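Local coordinates for protein glycosyl hydrolase, family 38 (Enterococcus faecalis, PDB 5KBP) that probably acts as an alpha-mannosidase of glycoside hydrolase family 38, a carbohydrate-binding, metal-binding enzyme that would cleave alpha-linked mannose residues, at residues V39-F49 / A74-L84; L145-P156 / I185-W193. All blocks are in the same frame, centred on the assembly; numbering follows the deposited sequence.

Interaction 1. Residues V39-F49 / A74-L84; sequences VLDLIENDPEF and AVKKAVQAGKL. With SO4 (sulfate ion), chain E.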
# COMPACT_ATOMS: atom_id res chain seq x y z
N VAL A 39 2.29 -23.62 17.11
CA VAL A 39 3.45 -24.45 16.83
C VAL A 39 4.49 -24.31 17.93
O VAL A 39 5.05 -25.31 18.42
CB VAL A 39 4.04 -24.11 15.45
CG1 VAL A 39 5.37 -24.81 15.24
CG2 VAL A 39 3.06 -24.48 14.35
N LEU A 40 4.76 -23.07 18.36
CA LEU A 40 5.67 -22.86 19.48
C LEU A 40 5.13 -23.49 20.76
O LEU A 40 5.91 -23.95 21.60
CB LEU A 40 5.91 -21.37 19.69
CG LEU A 40 6.60 -20.63 18.55
CD1 LEU A 40 6.79 -19.15 18.88
CD2 LEU A 40 7.94 -21.28 18.23
N ASP A 41 3.80 -23.52 20.92
CA ASP A 41 3.20 -24.19 22.07
C ASP A 41 3.56 -25.68 22.07
O ASP A 41 3.95 -26.23 23.10
CB ASP A 41 1.69 -24.00 22.04
CG ASP A 41 1.03 -24.29 23.38
OD1 ASP A 41 1.46 -25.23 24.08
OD2 ASP A 41 0.07 -23.58 23.73
N LEU A 42 3.44 -26.33 20.91
CA LEU A 42 3.77 -27.75 20.82
C LEU A 42 5.27 -27.98 20.95
O LEU A 42 5.70 -28.98 21.53
CB LEU A 42 3.25 -28.31 19.49
CG LEU A 42 1.74 -28.50 19.36
CD1 LEU A 42 1.36 -28.72 17.91
CD2 LEU A 42 1.28 -29.66 20.23
N ILE A 43 6.09 -27.08 20.40
CA ILE A 43 7.53 -27.26 20.43
C ILE A 43 8.06 -27.16 21.86
O ILE A 43 8.97 -27.90 22.26
CB ILE A 43 8.22 -26.24 19.50
CG1 ILE A 43 7.98 -26.63 18.03
CG2 ILE A 43 9.70 -26.14 19.80
CD1 ILE A 43 8.62 -25.68 17.04
N GLU A 44 7.49 -26.26 22.66
CA GLU A 44 7.97 -26.00 24.00
C GLU A 44 7.38 -26.93 25.06
O GLU A 44 7.84 -26.91 26.20
CB GLU A 44 7.68 -24.55 24.39
CG GLU A 44 8.41 -23.52 23.54
CD GLU A 44 7.77 -22.15 23.59
OE1 GLU A 44 8.21 -21.26 22.84
OE2 GLU A 44 6.81 -21.97 24.37
N ASN A 45 6.38 -27.73 24.71
CA ASN A 45 5.69 -28.52 25.73
C ASN A 45 5.60 -30.00 25.41
O ASN A 45 5.72 -30.82 26.32
CB ASN A 45 4.28 -27.95 25.95
CG ASN A 45 4.30 -26.48 26.33
OD1 ASN A 45 5.19 -26.02 27.04
ND2 ASN A 45 3.30 -25.74 25.86
N ASP A 46 5.37 -30.36 24.14
CA ASP A 46 5.14 -31.75 23.77
C ASP A 46 6.47 -32.45 23.53
O ASP A 46 7.15 -32.12 22.54
CB ASP A 46 4.26 -31.83 22.54
CG ASP A 46 3.82 -33.24 22.21
OD1 ASP A 46 3.98 -34.13 23.07
OD2 ASP A 46 3.31 -33.46 21.10
N PRO A 47 6.88 -33.41 24.36
CA PRO A 47 8.20 -34.03 24.19
C PRO A 47 8.31 -34.93 22.98
O PRO A 47 9.43 -35.28 22.58
CB PRO A 47 8.39 -34.83 25.49
CG PRO A 47 7.32 -34.35 26.42
CD PRO A 47 6.18 -33.92 25.55
N GLU A 48 7.19 -35.33 22.38
CA GLU A 48 7.21 -36.19 21.21
C GLU A 48 7.06 -35.42 19.90
O GLU A 48 7.19 -36.01 18.83
CB GLU A 48 6.10 -37.25 21.30
CG GLU A 48 6.13 -38.05 22.59
CD GLU A 48 7.38 -38.91 22.72
OE1 GLU A 48 7.96 -39.28 21.68
OE2 GLU A 48 7.77 -39.22 23.86
N PHE A 49 6.79 -34.12 19.97
CA PHE A 49 6.71 -33.28 18.78
C PHE A 49 8.11 -33.08 18.21
O PHE A 49 8.92 -32.35 18.79
CB PHE A 49 6.05 -31.95 19.11
CG PHE A 49 5.67 -31.14 17.90
CD1 PHE A 49 4.44 -31.32 17.29
CD2 PHE A 49 6.54 -30.20 17.38
CE1 PHE A 49 4.09 -30.58 16.18
CE2 PHE A 49 6.19 -29.45 16.27
CZ PHE A 49 4.96 -29.65 15.67
N ALA A 74 11.88 -16.86 21.89
CA ALA A 74 11.23 -18.16 21.75
C ALA A 74 11.42 -18.72 20.35
O ALA A 74 11.66 -19.92 20.18
CB ALA A 74 9.74 -18.04 22.08
N VAL A 75 11.32 -17.86 19.33
CA VAL A 75 11.55 -18.31 17.95
C VAL A 75 12.99 -18.75 17.76
O VAL A 75 13.27 -19.76 17.11
CB VAL A 75 11.16 -17.19 16.96
CG1 VAL A 75 11.64 -17.53 15.56
CG2 VAL A 75 9.66 -16.97 16.98
N LYS A 76 13.94 -17.99 18.33
CA LYS A 76 15.34 -18.38 18.28
C LYS A 76 15.55 -19.76 18.88
O LYS A 76 16.17 -20.63 18.26
CB LYS A 76 16.20 -17.35 19.02
CG LYS A 76 16.62 -16.15 18.19
CD LYS A 76 17.35 -15.14 19.06
CE LYS A 76 18.18 -14.18 18.22
NZ LYS A 76 18.80 -13.11 19.06
N LYS A 77 15.02 -19.99 20.08
CA LYS A 77 15.20 -21.28 20.74
C LYS A 77 14.51 -22.40 19.99
O LYS A 77 14.99 -23.54 20.00
CB LYS A 77 14.69 -21.20 22.18
CG LYS A 77 15.58 -20.39 23.11
CD LYS A 77 15.04 -20.36 24.53
CE LYS A 77 13.84 -19.43 24.65
NZ LYS A 77 13.40 -19.28 26.07
N ALA A 78 13.39 -22.12 19.32
CA ALA A 78 12.71 -23.15 18.55
C ALA A 78 13.54 -23.57 17.34
O ALA A 78 13.63 -24.76 17.02
CB ALA A 78 11.32 -22.68 18.12
N VAL A 79 14.15 -22.60 16.65
CA VAL A 79 14.98 -22.92 15.49
C VAL A 79 16.29 -23.55 15.94
O VAL A 79 16.78 -24.51 15.31
CB VAL A 79 15.22 -21.65 14.64
CG1 VAL A 79 16.17 -21.95 13.50
CG2 VAL A 79 13.90 -21.12 14.11
N GLN A 80 16.88 -23.04 17.02
CA GLN A 80 18.14 -23.60 17.51
C GLN A 80 17.98 -25.06 17.94
O GLN A 80 18.94 -25.83 17.87
CB GLN A 80 18.68 -22.76 18.67
CG GLN A 80 19.21 -21.40 18.27
CD GLN A 80 19.62 -20.56 19.47
OE1 GLN A 80 19.89 -21.10 20.55
NE2 GLN A 80 19.67 -19.25 19.29
N ALA A 81 16.79 -25.44 18.40
CA ALA A 81 16.53 -26.81 18.82
C ALA A 81 16.25 -27.75 17.66
O ALA A 81 16.00 -28.94 17.90
CB ALA A 81 15.35 -26.84 19.80
N GLY A 82 16.28 -27.26 16.42
CA GLY A 82 15.94 -28.10 15.30
C GLY A 82 14.49 -28.52 15.24
O GLY A 82 14.16 -29.50 14.57
N LYS A 83 13.61 -27.80 15.93
CA LYS A 83 12.19 -28.10 15.93
C LYS A 83 11.37 -27.16 15.06
O LYS A 83 10.22 -27.48 14.74
CB LYS A 83 11.63 -28.09 17.36
CG LYS A 83 12.23 -29.17 18.25
CD LYS A 83 11.42 -29.37 19.51
CE LYS A 83 11.86 -30.63 20.24
NZ LYS A 83 11.73 -31.83 19.37
N LEU A 84 11.92 -26.02 14.67
CA LEU A 84 11.31 -25.13 13.69
C LEU A 84 12.20 -25.14 12.45
O LEU A 84 13.27 -24.52 12.45
CB LEU A 84 11.12 -23.72 14.25
CG LEU A 84 10.09 -22.86 13.52
CD1 LEU A 84 8.76 -23.59 13.43
CD2 LEU A 84 9.91 -21.52 14.22
S SO4 E . 18.21 -9.24 18.82
O1 SO4 E . 18.21 -8.09 19.72
O2 SO4 E . 17.72 -8.83 17.51
O3 SO4 E . 17.35 -10.29 19.35
O4 SO4 E . 19.58 -9.75 18.69
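Phe49 meets Lys83 through its carbonyl, while its ring is packed by other partners: CB of Leu42 lies 3.9 Å above one face, displaced toward the rim, and His260 joins the ring edge-to-face. The lysine chain runs out extended and then bends at its last torsion (chi4 -59°), which brings NZ to 2.9 Å from Phe49 O. The ammonium sits slightly out of the carbonyl plane, with a C=O...N angle of 146°. Its second bond, to Asn50 O, ties the same amine to the carbonyls of the last residue of the turn 46-49 and of the residue after it. Ile43 slides past this chain in the opposite direction: CG2 rests on Lys83 CB at 3.7 Å and also touches CD, and CD1 reaches Lys83 O at 3.3 Å. The contact packs the C-terminal ends of two helices of the family 38 N-terminal domain; their segments 39-45 and 74-80 approach to 10.6 Å between axes, at 59°. A Schellman motif with Gly82 at positive phi ends helix 72-80; Ala78 O takes the amides of both Lys83 and Leu84, and the chain then leads into strand 84-85, with the Lys83 side chain directed at segment 39-49. Nearer the start of the contact Leu40 spreads its two methyls, CD2 against Ala78 CB at 3.7 Å and CD1 against Val75 CG2 at 4.1 Å. Val39 CG1 meets Leu84 CD1 at 4.0 Å, the side chains nearly perpendicular, with Leu61 and Tyr64 of helix 59-65 packing around Leu84 and Leu40. On another side of helix 72-80, Lys76 NZ donates to a sulfate that also binds Lys72 and Lys72 of the second subunit.

Interaction 2. Residues L145-P156 / I185-W193; sequences LPAAAFGRGVKP and IFGLLFANW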
# COMPACT_ATOMS: atom_id res chain seq x y z
N LEU A 145 21.88 -26.77 -2.69
CA LEU A 145 20.66 -27.53 -2.48
C LEU A 145 20.68 -28.77 -3.37
O LEU A 145 20.56 -28.64 -4.60
CB LEU A 145 19.42 -26.67 -2.78
CG LEU A 145 19.23 -25.45 -1.89
CD1 LEU A 145 17.94 -24.73 -2.23
CD2 LEU A 145 19.24 -25.84 -0.42
N PRO A 146 20.83 -29.97 -2.81
CA PRO A 146 20.94 -31.18 -3.62
C PRO A 146 19.62 -31.85 -3.96
O PRO A 146 19.62 -32.85 -4.70
CB PRO A 146 21.79 -32.09 -2.73
CG PRO A 146 21.36 -31.72 -1.35
CD PRO A 146 21.05 -30.24 -1.38
N ALA A 147 18.49 -31.36 -3.45
CA ALA A 147 17.20 -31.99 -3.70
C ALA A 147 16.11 -30.93 -3.77
O ALA A 147 16.26 -29.82 -3.24
CB ALA A 147 16.88 -33.03 -2.62
N ALA A 148 15.01 -31.29 -4.42
CA ALA A 148 13.89 -30.37 -4.60
C ALA A 148 12.58 -31.15 -4.53
O ALA A 148 12.41 -32.14 -5.25
CB ALA A 148 13.99 -29.63 -5.94
N ALA A 149 11.68 -30.70 -3.67
CA ALA A 149 10.35 -31.30 -3.53
C ALA A 149 9.34 -30.44 -4.27
O ALA A 149 9.29 -29.22 -4.08
CB ALA A 149 9.96 -31.43 -2.06
N PHE A 150 8.53 -31.08 -5.12
CA PHE A 150 7.56 -30.37 -5.95
C PHE A 150 6.28 -31.18 -6.03
O PHE A 150 6.22 -32.34 -5.63
CB PHE A 150 8.13 -30.10 -7.35
CG PHE A 150 8.52 -31.34 -8.10
CD1 PHE A 150 9.77 -31.92 -7.90
CD2 PHE A 150 7.66 -31.92 -9.00
CE1 PHE A 150 10.14 -33.06 -8.58
CE2 PHE A 150 8.02 -33.07 -9.69
CZ PHE A 150 9.26 -33.63 -9.48
N GLY A 151 5.23 -30.55 -6.57
CA GLY A 151 3.93 -31.18 -6.63
C GLY A 151 3.30 -31.24 -8.00
O GLY A 151 2.46 -32.11 -8.27
N ARG A 152 3.68 -30.32 -8.89
CA ARG A 152 3.10 -30.23 -10.22
C ARG A 152 4.17 -30.45 -11.28
O ARG A 152 5.36 -30.19 -11.06
CB ARG A 152 2.44 -28.87 -10.45
CG ARG A 152 1.36 -28.52 -9.43
CD ARG A 152 0.87 -27.09 -9.64
NE ARG A 152 -0.17 -26.72 -8.69
CZ ARG A 152 -1.48 -26.78 -8.95
NH1 ARG A 152 -1.90 -27.20 -10.13
NH2 ARG A 152 -2.35 -26.42 -8.02
N GLY A 153 3.74 -30.94 -12.45
CA GLY A 153 4.59 -31.11 -13.61
C GLY A 153 4.84 -32.55 -14.00
O GLY A 153 5.11 -32.83 -15.17
N VAL A 154 4.75 -33.48 -13.05
CA VAL A 154 5.04 -34.89 -13.29
C VAL A 154 3.86 -35.72 -12.81
O VAL A 154 3.22 -35.39 -11.81
CB VAL A 154 6.35 -35.32 -12.58
CG1 VAL A 154 6.69 -36.77 -12.93
CG2 VAL A 154 7.49 -34.40 -12.96
N LYS A 155 3.57 -36.81 -13.54
CA LYS A 155 2.47 -37.71 -13.23
C LYS A 155 3.00 -39.05 -12.76
O LYS A 155 3.83 -39.66 -13.46
CB LYS A 155 1.59 -37.90 -14.47
CG LYS A 155 0.52 -38.97 -14.33
CD LYS A 155 -0.24 -39.16 -15.63
CE LYS A 155 -1.22 -40.32 -15.55
NZ LYS A 155 -2.26 -40.09 -14.50
N PRO A 156 2.57 -39.54 -11.60
CA PRO A 156 3.02 -40.86 -11.14
C PRO A 156 2.19 -41.99 -11.72
O PRO A 156 0.98 -41.88 -11.91
CB PRO A 156 2.83 -40.76 -9.62
CG PRO A 156 1.66 -39.84 -9.46
CD PRO A 156 1.75 -38.85 -10.59
N ILE A 185 19.76 -33.37 -9.91
CA ILE A 185 19.41 -33.33 -8.49
C ILE A 185 18.41 -34.45 -8.20
O ILE A 185 17.88 -35.08 -9.11
CB ILE A 185 18.83 -31.96 -8.08
CG1 ILE A 185 17.51 -31.70 -8.81
CG2 ILE A 185 19.82 -30.85 -8.36
CD1 ILE A 185 16.75 -30.49 -8.30
N PHE A 186 18.17 -34.68 -6.92
CA PHE A 186 17.19 -35.66 -6.48
C PHE A 186 15.82 -34.99 -6.40
O PHE A 186 15.66 -33.95 -5.76
CB PHE A 186 17.57 -36.25 -5.12
CG PHE A 186 16.53 -37.17 -4.55
CD1 PHE A 186 16.33 -38.42 -5.10
CD2 PHE A 186 15.75 -36.78 -3.47
CE1 PHE A 186 15.37 -39.27 -4.58
CE2 PHE A 186 14.80 -37.62 -2.95
CZ PHE A 186 14.60 -38.87 -3.51
N GLY A 187 14.83 -35.60 -7.05
CA GLY A 187 13.48 -35.07 -7.10
C GLY A 187 12.55 -35.87 -6.20
O GLY A 187 12.47 -37.09 -6.29
N LEU A 188 11.84 -35.15 -5.33
CA LEU A 188 10.85 -35.73 -4.42
C LEU A 188 9.48 -35.21 -4.83
O LEU A 188 9.17 -34.03 -4.64
CB LEU A 188 11.17 -35.38 -2.97
CG LEU A 188 10.26 -35.98 -1.89
CD1 LEU A 188 10.26 -37.50 -1.98
CD2 LEU A 188 10.67 -35.51 -0.51
N LEU A 189 8.66 -36.10 -5.39
CA LEU A 189 7.34 -35.73 -5.89
C LEU A 189 6.28 -36.03 -4.84
O LEU A 189 6.25 -37.12 -4.27
CB LEU A 189 7.03 -36.48 -7.18
CG LEU A 189 5.58 -36.39 -7.68
CD1 LEU A 189 5.25 -34.97 -8.12
CD2 LEU A 189 5.33 -37.38 -8.80
N PHE A 190 5.41 -35.05 -4.59
CA PHE A 190 4.21 -35.27 -3.78
C PHE A 190 3.19 -35.97 -4.67
O PHE A 190 2.24 -35.37 -5.18
CB PHE A 190 3.68 -33.96 -3.22
CG PHE A 190 4.67 -33.21 -2.36
CD1 PHE A 190 5.13 -33.77 -1.18
CD2 PHE A 190 5.12 -31.96 -2.73
CE1 PHE A 190 6.04 -33.09 -0.39
CE2 PHE A 190 6.03 -31.27 -1.94
CZ PHE A 190 6.49 -31.84 -0.77
N ALA A 191 3.40 -37.28 -4.86
CA ALA A 191 2.56 -38.04 -5.77
C ALA A 191 1.12 -38.12 -5.29
O ALA A 191 0.20 -38.29 -6.10
CB ALA A 191 3.13 -39.44 -5.97
N ASN A 192 0.90 -38.00 -3.98
CA ASN A 192 -0.43 -37.88 -3.40
C ASN A 192 -0.65 -36.50 -2.80
O ASN A 192 -1.36 -36.36 -1.80
CB ASN A 192 -0.66 -38.97 -2.36
CG ASN A 192 -1.00 -40.31 -2.98
OD1 ASN A 192 -2.15 -40.57 -3.33
ND2 ASN A 192 0.00 -41.17 -3.13
N TRP A 193 -0.03 -35.48 -3.40
CA TRP A 193 -0.14 -34.08 -2.98
C TRP A 193 0.48 -33.86 -1.60
O TRP A 193 0.76 -34.82 -0.88
CB TRP A 193 -1.61 -33.63 -2.99
CG TRP A 193 -1.79 -32.16 -3.19
CD1 TRP A 193 -2.49 -31.31 -2.38
CD2 TRP A 193 -1.28 -31.36 -4.26
NE1 TRP A 193 -2.44 -30.03 -2.88
CE2 TRP A 193 -1.70 -30.03 -4.03
CE3 TRP A 193 -0.50 -31.63 -5.39
CZ2 TRP A 193 -1.37 -28.99 -4.89
CZ3 TRP A 193 -0.17 -30.59 -6.24
CH2 TRP A 193 -0.61 -29.28 -5.99
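Strands 147-150 and 185-189 run parallel, axes 4.8 Å apart and inclined at 22°, and five backbone hydrogen bonds alternate between them from Phe186 N to Pro146 O at one end to Phe190 N with Phe150 O at the other. On one side of the sheet Phe150 and Leu189 pack together. With its CG wedged between backbone N and carbonyl carbon (chi1 59°), the Phe150 ring leans across to the partner strand: the CA of Gly187 sits at its edge, 4.2 Å from CE1, and Leu189 CD1 approaches CE2 obliquely at 3.7 Å. Trp177 meets the same ring with inclined planes. Farther back on this side, Ile185 CD1 packs on Ala148 CB at 3.7 Å, and Ile185 itself rests on helix 136-141. The pair forms two of the three inner strands of a five-stranded mixed sheet in the family 38 N-terminal domain: Ala147 and Ala149 bond outward to strand 124-126, and strand 174-178 runs antiparallel beyond 184-189. Ala147, Ala149, Phe186 and Leu188 line the other side, where helix 263-270 packs on Phe186 and Leu188. Phe190, centre of an inverse gamma turn, ends the pairing; its ring brings CD2 to 3.1 Å from Phe150 O and CZ to 3.7 Å from Ala149 CB, with Gly151 N at its edge. Past the strands, Arg152 and Trp193 stand with their planes 90° apart. Trp193 CH2 lies over one guanidinium face, whereas NE lies in the indole plane at its edge, 3.7 Å from CH2, and is salt-bridged to Asp128. Pro156 CG closes on Ala191 CB at 3.8 Å, and Tyr221 touches both residues.

From the N terminus, helix 25-45 is reached first, and interaction 1 closes a loop of 24 residues that carries strand 52-53 and helix 59-65 before helix 72-80 returns. The chain then runs through helix 100-117 and strand 124-126 to 145-156, where interaction 2 opens. In the modelled part of its 28-residue loop there is no helix; the chain passes to strand 174-178 and hairpins back, so that 184-189 is inserted next to 147-150. The two contacts follow in series, neither nested nor crossed, with centres about 27 Å apart and no direct touch. Interaction 1 joins helices of the N-terminal domain, whereas interaction 2 joins neighbouring strands of its mixed sheet.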